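Local coordinates for aminoglycoside N(3)-acetyltransferase (Enterobacter cloacae, PDB 6NP3), which transfers an acetyl group from acetyl-CoA to the N3 amine of 2-deoxystreptamine antibiotics such as gentamicin, probably conferring resistance to them, at residues Arg63-Glu68 with Tyr187-Leu192; Asp74-Ala79 with Arg197-Thr202. All blocks are in the same frame, centred on the assembly; numbering follows the deposited sequence.

Interaction 1 (Arg63-Glu68 with Tyr187-Leu192); sequences RDSPYE and YSMPLL. With LLL ((2R,3R,4R,5R)-2-((1S,2S,3R,4S,6R)-4,6-diamino-3-((2R,3R,6S)-3-amino-6-(aminomethyl)-tetrahydro-2H-pyran-2-yloxy)-2-hydr oxycyclohexyloxy)-5-methyl-4-(methylamino)-tetrahydro-2H-pyran-3,5-diol), chain B.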
ATOM      1  N   ARG A  63       6.322  -6.994  -9.405  1.00 14.30           N
ATOM      2  CA  ARG A  63       7.098  -8.225  -9.245  1.00 15.33           C
ATOM      3  C   ARG A  63       8.563  -8.033  -9.602  1.00 15.94           C
ATOM      4  O   ARG A  63       9.451  -8.547  -8.913  1.00 17.73           O
ATOM      5  CB  ARG A  63       6.492  -9.302 -10.143  1.00 16.25           C
ATOM      6  CG  ARG A  63       7.137 -10.671 -10.019  1.00 18.45           C
ATOM      7  CD  ARG A  63       6.656 -11.578 -11.139  1.00 19.59           C
ATOM      8  NE  ARG A  63       7.366 -11.307 -12.384  1.00 21.39           N
ATOM      9  CZ  ARG A  63       7.166 -11.968 -13.519  1.00 21.78           C
ATOM     10  NH1 ARG A  63       6.257 -12.924 -13.579  1.00 23.45           N
ATOM     11  NH2 ARG A  63       7.864 -11.657 -14.598  1.00 22.62           N
ATOM     12  N   ASP A  64       8.830  -7.272 -10.653  1.00 15.30           N
ATOM     13  CA  ASP A  64      10.173  -7.154 -11.211  1.00 16.34           C
ATOM     14  C   ASP A  64      10.783  -5.776 -10.958  1.00 15.27           C
ATOM     15  O   ASP A  64      11.672  -5.334 -11.683  1.00 16.97           O
ATOM     16  CB  ASP A  64      10.171  -7.520 -12.698  1.00 18.60           C
ATOM     17  CG  ASP A  64       9.643  -8.922 -12.950  1.00 21.68           C
ATOM     18  OD1 ASP A  64      10.003  -9.824 -12.183  1.00 23.67           O
ATOM     19  OD2 ASP A  64       8.858  -9.107 -13.898  1.00 24.81           O
ATOM     20  N   SER A  65      10.403  -5.128  -9.879  1.00 14.76           N
ATOM     21  CA  SER A  65      11.034  -3.864  -9.564  1.00 15.14           C
ATOM     22  C   SER A  65      12.528  -4.080  -9.311  1.00 15.43           C
ATOM     23  O   SER A  65      12.889  -4.909  -8.470  1.00 16.73           O
ATOM     24  CB  SER A  65      10.396  -3.304  -8.305  1.00 16.76           C
ATOM     25  OG  SER A  65      11.140  -2.176  -7.911  1.00 17.22           O
ATOM     26  N   PRO A  66      13.417  -3.341  -9.984  1.00 15.08           N
ATOM     27  CA  PRO A  66      14.862  -3.485  -9.772  1.00 15.52           C
ATOM     28  C   PRO A  66      15.384  -2.661  -8.592  1.00 15.83           C
ATOM     29  O   PRO A  66      16.431  -2.004  -8.681  1.00 17.05           O
ATOM     30  CB  PRO A  66      15.444  -3.008 -11.098  1.00 16.48           C
ATOM     31  CG  PRO A  66      14.513  -1.932 -11.537  1.00 17.01           C
ATOM     32  CD  PRO A  66      13.138  -2.387 -11.071  1.00 15.96           C
ATOM     33  N   TYR A  67      14.662  -2.725  -7.470  1.00 15.89           N
ATOM     34  CA  TYR A  67      15.009  -1.940  -6.293  1.00 15.46           C
ATOM     35  C   TYR A  67      16.358  -2.362  -5.730  1.00 16.34           C
ATOM     36  O   TYR A  67      17.288  -1.555  -5.639  1.00 16.60           O
ATOM     37  CB  TYR A  67      13.889  -2.086  -5.254  1.00 15.42           C
ATOM     38  CG  TYR A  67      14.028  -1.219  -4.041  1.00 14.42           C
ATOM     39  CD1 TYR A  67      14.721  -1.661  -2.917  1.00 15.36           C
ATOM     40  CD2 TYR A  67      13.443   0.030  -4.001  1.00 14.35           C
ATOM     41  CE1 TYR A  67      14.832  -0.858  -1.785  1.00 15.42           C
ATOM     42  CE2 TYR A  67      13.549   0.835  -2.886  1.00 14.99           C
ATOM     43  CZ  TYR A  67      14.249   0.393  -1.782  1.00 14.91           C
ATOM     44  OH  TYR A  67      14.351   1.219  -0.668  1.00 15.74           O
ATOM     45  N   GLU A  68      16.468  -3.612  -5.295  1.00 18.16           N
ATOM     46  CA  GLU A  68      17.730  -4.054  -4.716  1.00 19.97           C
ATOM     47  C   GLU A  68      18.872  -3.937  -5.717  1.00 18.95           C
ATOM     48  O   GLU A  68      20.003  -3.611  -5.337  1.00 20.04           O
ATOM     49  CB  GLU A  68      17.602  -5.491  -4.229  1.00 25.25           C
ATOM     50  CG  GLU A  68      16.966  -5.648  -2.849  1.00 32.16           C
ATOM     51  CD  GLU A  68      15.460  -5.815  -2.882  1.00 36.75           C
ATOM     52  OE1 GLU A  68      14.902  -6.103  -3.957  1.00 39.05           O
ATOM     53  OE2 GLU A  68      14.828  -5.659  -1.821  1.00 35.53           O
ATOM     54  N   TYR A 187      17.655   4.941  -5.813  1.00 14.36           N
ATOM     55  CA  TYR A 187      17.440   3.782  -6.668  1.00 14.03           C
ATOM     56  C   TYR A 187      17.014   4.283  -8.036  1.00 14.54           C
ATOM     57  O   TYR A 187      16.761   5.473  -8.226  1.00 14.95           O
ATOM     58  CB  TYR A 187      16.451   2.809  -6.041  1.00 14.52           C
ATOM     59  CG  TYR A 187      15.119   3.394  -5.645  1.00 14.23           C
ATOM     60  CD1 TYR A 187      14.111   3.544  -6.571  1.00 15.12           C
ATOM     61  CD2 TYR A 187      14.861   3.759  -4.336  1.00 14.95           C
ATOM     62  CE1 TYR A 187      12.865   4.064  -6.199  1.00 15.11           C
ATOM     63  CE2 TYR A 187      13.631   4.258  -3.956  1.00 14.07           C
ATOM     64  CZ  TYR A 187      12.655   4.435  -4.898  1.00 14.11           C
ATOM     65  OH  TYR A 187      11.416   4.925  -4.540  1.00 14.60           O
ATOM     66  N   SER A 188      16.927   3.356  -8.988  1.00 14.32           N
ATOM     67  CA  SER A 188      16.609   3.673 -10.366  1.00 14.65           C
ATOM     68  C   SER A 188      15.505   2.763 -10.856  1.00 14.23           C
ATOM     69  O   SER A 188      15.511   1.562 -10.575  1.00 15.14           O
ATOM     70  CB  SER A 188      17.834   3.466 -11.258  1.00 16.69           C
ATOM     71  OG  SER A 188      18.907   4.303 -10.853  1.00 17.39           O
ATOM     72  N   MET A 189      14.581   3.347 -11.602  1.00 14.61           N
ATOM     73  CA  MET A 189      13.493   2.594 -12.190  1.00 15.14           C
ATOM     74  C   MET A 189      13.410   2.872 -13.681  1.00 15.64           C
ATOM     75  O   MET A 189      13.602   4.010 -14.119  1.00 15.59           O
ATOM     76  CB  MET A 189      12.155   2.986 -11.544  1.00 15.37           C
ATOM     77  CG  MET A 189      12.047   2.639 -10.061  1.00 14.97           C
ATOM     78  SD  MET A 189      11.824   0.862  -9.822  1.00 15.49           S
ATOM     79  CE  MET A 189      13.062   0.534  -8.528  1.00 16.06           C
ATOM     80  N   PRO A 190      13.036   1.866 -14.471  1.00 16.02           N
ATOM     81  CA  PRO A 190      12.870   2.063 -15.918  1.00 16.79           C
ATOM     82  C   PRO A 190      11.416   2.356 -16.245  1.00 18.62           C
ATOM     83  O   PRO A 190      10.535   1.514 -16.006  1.00 18.73           O
ATOM     84  CB  PRO A 190      13.338   0.719 -16.488  1.00 16.89           C
ATOM     85  CG  PRO A 190      12.941  -0.282 -15.446  1.00 18.11           C
ATOM     86  CD  PRO A 190      12.908   0.450 -14.093  1.00 17.41           C
ATOM     87  N   LEU A 191      11.151   3.571 -16.719  1.00 20.69           N
ATOM     88  CA  LEU A 191       9.794   4.019 -17.010  1.00 22.03           C
ATOM     89  C   LEU A 191       9.562   4.010 -18.516  1.00 22.00           C
ATOM     90  O   LEU A 191      10.508   4.015 -19.307  1.00 22.63           O
ATOM     91  CB  LEU A 191       9.571   5.447 -16.509  1.00 25.97           C
ATOM     92  CG  LEU A 191       9.895   5.813 -15.073  1.00 29.47           C
ATOM     93  CD1 LEU A 191       9.498   7.262 -14.797  1.00 31.01           C
ATOM     94  CD2 LEU A 191       9.199   4.887 -14.120  1.00 31.16           C
ATOM     95  N   LEU A 192       8.290   4.040 -18.909  1.00 22.56           N
ATOM     96  CA  LEU A 192       7.911   4.286 -20.297  1.00 25.30           C
ATOM     97  C   LEU A 192       7.544   5.757 -20.439  1.00 28.54           C
ATOM     98  O   LEU A 192       6.722   6.272 -19.672  1.00 28.79           O
ATOM     99  CB  LEU A 192       6.721   3.426 -20.724  1.00 26.35           C
ATOM    100  CG  LEU A 192       7.019   1.961 -21.029  1.00 27.66           C
ATOM    101  CD1 LEU A 192       5.714   1.226 -21.292  1.00 28.87           C
ATOM    102  CD2 LEU A 192       7.979   1.819 -22.193  1.00 27.92           C
TER
HETATM  103  C11 LLL B 301       8.699  -5.029   4.659  0.81 25.28           C
HETATM  104  O11 LLL B 301       7.829  -3.912   4.338  0.81 19.54           O
HETATM  105  C21 LLL B 301       7.818  -6.129   5.249  0.81 28.73           C
HETATM  106  N21 LLL B 301       6.696  -6.322   4.337  0.81 30.20           N
HETATM  107  C31 LLL B 301       7.229  -5.681   6.535  0.81 28.69           C
HETATM  108  C41 LLL B 301       8.363  -5.379   7.502  0.81 29.31           C
HETATM  109  C51 LLL B 301       9.260  -4.324   6.862  0.81 29.22           C
HETATM  110  O51 LLL B 301       9.720  -4.756   5.613  0.81 28.20           O
HETATM  111  C61 LLL B 301      10.470  -4.064   7.732  0.81 29.85           C
HETATM  112  N61 LLL B 301      11.301  -3.059   7.070  0.81 29.57           N
HETATM  113  C12 LLL B 301       7.994  -1.258   1.067  0.19 17.21           C
HETATM  114  N12 LLL B 301       8.293  -0.180   0.134  0.19 16.97           N
HETATM  115  C22 LLL B 301       7.532  -0.714   2.418  0.81 17.33           C
HETATM  116  C32 LLL B 301       7.172  -1.900   3.290  0.19 19.27           C
HETATM  117  N32 LLL B 301       6.699  -1.417   4.590  0.19 20.46           N
HETATM  118  C42 LLL B 301       8.349  -2.844   3.541  0.19 19.52           C
HETATM  119  C52 LLL B 301       8.928  -3.295   2.199  0.19 17.92           C
HETATM  120  O52 LLL B 301      10.120  -4.004   2.447  0.19 17.59           O
HETATM  121  C62 LLL B 301       9.237  -2.132   1.277  0.19 16.77           C
HETATM  122  O62 LLL B 301       9.614  -2.655   0.017  0.81 13.57           O
HETATM  123  C13 LLL B 301      10.845  -2.197  -0.547  0.19 15.22           C
HETATM  124  C23 LLL B 301      10.666  -2.240  -2.062  0.19 14.76           C
HETATM  125  O23 LLL B 301       9.523  -1.477  -2.391  0.19 14.71           O
HETATM  126  C33 LLL B 301      10.412  -3.682  -2.538  0.19 14.73           C
HETATM  127  N33 LLL B 301      10.355  -3.722  -4.016  0.19 14.61           N
HETATM  128  C43 LLL B 301      11.552  -4.580  -2.014  0.19 15.04           C
HETATM  129  O43 LLL B 301      12.719  -4.209  -2.721  0.19 15.19           O
HETATM  130  C53 LLL B 301      11.741  -4.383  -0.506  0.19 15.04           C
HETATM  131  O53 LLL B 301      11.952  -3.034  -0.160  0.19 14.96           O
HETATM  132  C83 LLL B 301      11.222  -6.057  -2.263  0.19 15.40           C
HETATM  133  C93 LLL B 301       9.111  -4.373  -4.479  0.81 15.30           C

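Interaction 2 (Asp74-Ala79 with Arg197-Thr202); sequences DAPPAA and RVWVTT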
ATOM      1  N   ASP A  74      24.434   5.559  -8.245  1.00 25.30           N
ATOM      2  CA  ASP A  74      24.010   6.808  -8.872  1.00 27.71           C
ATOM      3  C   ASP A  74      23.425   6.600 -10.259  1.00 26.06           C
ATOM      4  O   ASP A  74      22.912   7.552 -10.852  1.00 25.83           O
ATOM      5  CB  ASP A  74      25.158   7.826  -8.884  1.00 33.06           C
ATOM      6  CG  ASP A  74      26.402   7.309  -9.564  1.00 39.22           C
ATOM      7  OD1 ASP A  74      26.306   6.341 -10.338  1.00 40.91           O
ATOM      8  OD2 ASP A  74      27.483   7.883  -9.319  1.00 43.58           O
ATOM      9  N   ALA A  75      23.475   5.377 -10.773  1.00 24.66           N
ATOM     10  CA  ALA A  75      22.907   5.026 -12.067  1.00 23.69           C
ATOM     11  C   ALA A  75      22.700   3.528 -12.054  1.00 22.36           C
ATOM     12  O   ALA A  75      23.388   2.825 -11.311  1.00 23.13           O
ATOM     13  CB  ALA A  75      23.858   5.406 -13.210  1.00 23.44           C
ATOM     14  N   PRO A  76      21.754   3.010 -12.830  1.00 21.23           N
ATOM     15  CA  PRO A  76      21.584   1.559 -12.896  1.00 20.81           C
ATOM     16  C   PRO A  76      22.861   0.899 -13.387  1.00 21.79           C
ATOM     17  O   PRO A  76      23.477   1.375 -14.352  1.00 22.89           O
ATOM     18  CB  PRO A  76      20.439   1.364 -13.902  1.00 21.04           C
ATOM     19  CG  PRO A  76      20.397   2.604 -14.686  1.00 21.85           C
ATOM     20  CD  PRO A  76      20.876   3.721 -13.772  1.00 21.89           C
ATOM     21  N   PRO A  77      23.288  -0.197 -12.755  1.00 21.54           N
ATOM     22  CA  PRO A  77      24.462  -0.919 -13.262  1.00 21.92           C
ATOM     23  C   PRO A  77      24.255  -1.342 -14.706  1.00 22.75           C
ATOM     24  O   PRO A  77      23.137  -1.612 -15.139  1.00 22.21           O
ATOM     25  CB  PRO A  77      24.559  -2.135 -12.339  1.00 22.70           C
ATOM     26  CG  PRO A  77      23.938  -1.681 -11.067  1.00 23.54           C
ATOM     27  CD  PRO A  77      22.798  -0.760 -11.485  1.00 22.46           C
ATOM     28  N   ALA A  78      25.365  -1.411 -15.452  1.00 23.81           N
ATOM     29  CA  ALA A  78      25.300  -1.536 -16.908  1.00 24.69           C
ATOM     30  C   ALA A  78      24.430  -2.696 -17.367  1.00 24.28           C
ATOM     31  O   ALA A  78      23.634  -2.547 -18.301  1.00 24.53           O
ATOM     32  CB  ALA A  78      26.711  -1.693 -17.470  1.00 25.66           C
ATOM     33  N   ALA A  79      24.590  -3.863 -16.745  1.00 24.58           N
ATOM     34  CA  ALA A  79      23.851  -5.043 -17.182  1.00 25.97           C
ATOM     35  C   ALA A  79      22.368  -4.922 -16.878  1.00 25.08           C
ATOM     36  O   ALA A  79      21.540  -5.414 -17.653  1.00 25.73           O
ATOM     37  CB  ALA A  79      24.431  -6.289 -16.526  1.00 27.91           C
ATOM     38  N   ARG A 197      11.802   3.318 -23.239  1.00 27.66           N
ATOM     39  CA  ARG A 197      12.293   3.110 -21.887  1.00 24.20           C
ATOM     40  C   ARG A 197      13.220   4.251 -21.488  1.00 22.96           C
ATOM     41  O   ARG A 197      14.178   4.575 -22.198  1.00 24.27           O
ATOM     42  CB  ARG A 197      13.041   1.783 -21.794  1.00 23.64           C
ATOM     43  CG  ARG A 197      13.592   1.505 -20.405  1.00 23.28           C
ATOM     44  CD  ARG A 197      14.436   0.252 -20.359  1.00 23.66           C
ATOM     45  NE  ARG A 197      15.617   0.346 -21.215  1.00 23.73           N
ATOM     46  CZ  ARG A 197      16.495  -0.629 -21.358  1.00 24.44           C
ATOM     47  NH1 ARG A 197      16.338  -1.754 -20.699  1.00 25.67           N
ATOM     48  NH2 ARG A 197      17.534  -0.480 -22.162  1.00 25.90           N
ATOM     49  N   VAL A 198      12.957   4.833 -20.323  1.00 21.92           N
ATOM     50  CA  VAL A 198      13.787   5.889 -19.760  1.00 21.85           C
ATOM     51  C   VAL A 198      14.140   5.485 -18.337  1.00 20.90           C
ATOM     52  O   VAL A 198      13.245   5.249 -17.519  1.00 21.81           O
ATOM     53  CB  VAL A 198      13.064   7.246 -19.750  1.00 24.51           C
ATOM     54  CG1 VAL A 198      13.917   8.309 -19.068  1.00 26.30           C
ATOM     55  CG2 VAL A 198      12.697   7.664 -21.153  1.00 26.30           C
ATOM     56  N   TRP A 199      15.425   5.421 -18.030  1.00 19.20           N
ATOM     57  CA  TRP A 199      15.831   5.188 -16.656  1.00 18.58           C
ATOM     58  C   TRP A 199      15.778   6.485 -15.864  1.00 19.00           C
ATOM     59  O   TRP A 199      16.279   7.526 -16.308  1.00 21.12           O
ATOM     60  CB  TRP A 199      17.230   4.610 -16.600  1.00 18.72           C
ATOM     61  CG  TRP A 199      17.284   3.155 -16.911  1.00 17.96           C
ATOM     62  CD1 TRP A 199      17.634   2.566 -18.111  1.00 18.22           C
ATOM     63  CD2 TRP A 199      17.006   2.084 -16.008  1.00 17.08           C
ATOM     64  NE1 TRP A 199      17.606   1.200 -17.986  1.00 17.83           N
ATOM     65  CE2 TRP A 199      17.184   0.876 -16.721  1.00 17.19           C
ATOM     66  CE3 TRP A 199      16.588   2.026 -14.671  1.00 17.33           C
ATOM     67  CZ2 TRP A 199      17.021  -0.366 -16.130  1.00 17.86           C
ATOM     68  CZ3 TRP A 199      16.429   0.800 -14.088  1.00 17.28           C
ATOM     69  CH2 TRP A 199      16.617  -0.390 -14.821  1.00 17.01           C
ATOM     70  N   VAL A 200      15.162   6.418 -14.686  1.00 17.99           N
ATOM     71  CA  VAL A 200      15.062   7.551 -13.774  1.00 18.84           C
ATOM     72  C   VAL A 200      15.699   7.137 -12.456  1.00 17.44           C
ATOM     73  O   VAL A 200      15.317   6.116 -11.865  1.00 17.26           O
ATOM     74  CB  VAL A 200      13.603   7.987 -13.562  1.00 20.04           C
ATOM     75  CG1 VAL A 200      13.539   9.119 -12.530  1.00 21.20           C
ATOM     76  CG2 VAL A 200      12.960   8.397 -14.877  1.00 21.28           C
ATOM     77  N   THR A 201      16.694   7.900 -12.020  1.00 17.92           N
ATOM     78  CA  THR A 201      17.317   7.728 -10.718  1.00 18.14           C
ATOM     79  C   THR A 201      16.775   8.794  -9.779  1.00 19.03           C
ATOM     80  O   THR A 201      16.662   9.967 -10.152  1.00 21.42           O
ATOM     81  CB  THR A 201      18.838   7.838 -10.835  1.00 19.23           C
ATOM     82  OG1 THR A 201      19.294   6.872 -11.789  1.00 19.80           O
ATOM     83  CG2 THR A 201      19.508   7.577  -9.499  1.00 19.29           C
ATOM     84  N   THR A 202      16.395   8.371  -8.577  1.00 16.71           N
ATOM     85  CA  THR A 202      15.819   9.295  -7.616  1.00 17.76           C
ATOM     86  C   THR A 202      16.288   8.936  -6.221  1.00 15.97           C
ATOM     87  O   THR A 202      16.763   7.834  -5.974  1.00 17.01           O
ATOM     88  CB  THR A 202      14.282   9.218  -7.643  1.00 18.95           C
ATOM     89  OG1 THR A 202      13.728  10.345  -6.959  1.00 19.83           O
ATOM     90  CG2 THR A 202      13.755   7.931  -6.976  1.00 18.66           C
TER

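Interaction 1 (Arg63-Glu68 with Tyr187-Leu192)
Tyr67 and Tyr187 meet at the inner end of this contact, where CE2 of Tyr67 comes within 3.5 Å of CD2 of Tyr187. Their planes are inclined at 44° with centroids 4.9 Å apart, an oblique pairing; CD2 of Tyr67 sits above the Tyr187 ring, displaced toward its rim. With its CG anti to the backbone N (chi1 -174°), Tyr67 carries the end of its ring nearer to strand 184-193, while the Tyr187 ring rises from the strand to meet it. Behind this pair the packing stays close. Met189, its chain bent at both chi2 and chi3, folds back toward the turn, bringing its SD to 3.7 Å from CD of Pro66 and its CE to 3.4 Å from OG of Ser65. That hydroxyl is hydrogen-bonded to Asp118, so the methyl merely lies against it. Pro66, at the centre of an inverse gamma turn and at the N-cap position of helix 67-70, packs its CG against CD of Pro190 at 3.8 Å. No hydrogen bond crosses between the segments, and these buried side chains join by van der Waals contact, most of it apolar.

The character changes at the ends of 63-68. Exposed Arg63 takes no part in the contact with the strand and grips neighbouring Asp64 side-on, its NH2 2.8 Å from OD2 in a salt bridge. Glu68 leaves the helix away from the strand, and a bend at chi2 brings its carboxylate round to the antibiotic, where OE2 accepts a 2.7 Å hydrogen bond from O43 of gentamicin. The sugar carbon C23 lies 4.0 Å above the centre of the Tyr67 ring. Tyr67 thus stands between strand and drug, and the arrangement forms one wall of the aminoglycoside pocket, to which Asp118 and His171 also belong.

Interaction 2 (Asp74-Ala79 with Arg197-Thr202)
Pro76 sets its CB and CG over one face of the Trp199 indole, a proline-on-tryptophan CH-pi contact that fastens the loop before helix 78-83 to strand 196-205 of a two-stranded antiparallel sheet. CB of Pro76 is 4.0 Å from the centroid of the six-membered ring and only 10° off its normal, while CG reaches CD2 of Trp199 at 3.7 Å, over the fusion of the two rings. The two carbons thus cover the six-membered ring and its junction with the five-membered ring. Trp199 has CG anti to its carbonyl carbon (chi1 -78°), which carries the ring off the strand with that face turned to the loop.

The polar grip on the indole comes from elsewhere: NE1 of Trp199 is hydrogen-bonded to the backbone oxygen of Ala81 in helix 78-83. One side chain is thus tied both to the loop, through its face, and to the following helix, through its N-H.

Van der Waals contact alone continues the join toward Thr201, at the more exposed end. No hydrogen bond runs between the two segments, and OG1 of Thr201 is instead bonded to Ser188 on the adjoining strand, even though CD of Pro76 passes 4.0 Å from this oxygen. The methyl of Thr201 faces the loop backbone, with CG2 3.7 Å from the carbonyl O of Asp74.

Overall arrangement
Interactions 1 and 2 lie on the same side of the chain's centre, their own centres about 8 Å apart, and share the antiparallel pair of strands 184-193 and 196-205. Along the chain their segments alternate: 63-68 and 74-79 come first, followed after more than a hundred residues by 187-192 and 197-202. Strand 184-193 thus receives the loop leading into helix 67-70, and strand 196-205 the loop leading into helix 78-83. The strands join the contacts directly, with Leu191 O 2.8 Å from Val198 N in a probable hydrogen bond and Pro190 packing against Trp199. The two-stranded sheet therefore links the buried wall of the antibiotic pocket to a more peripheral surface contact.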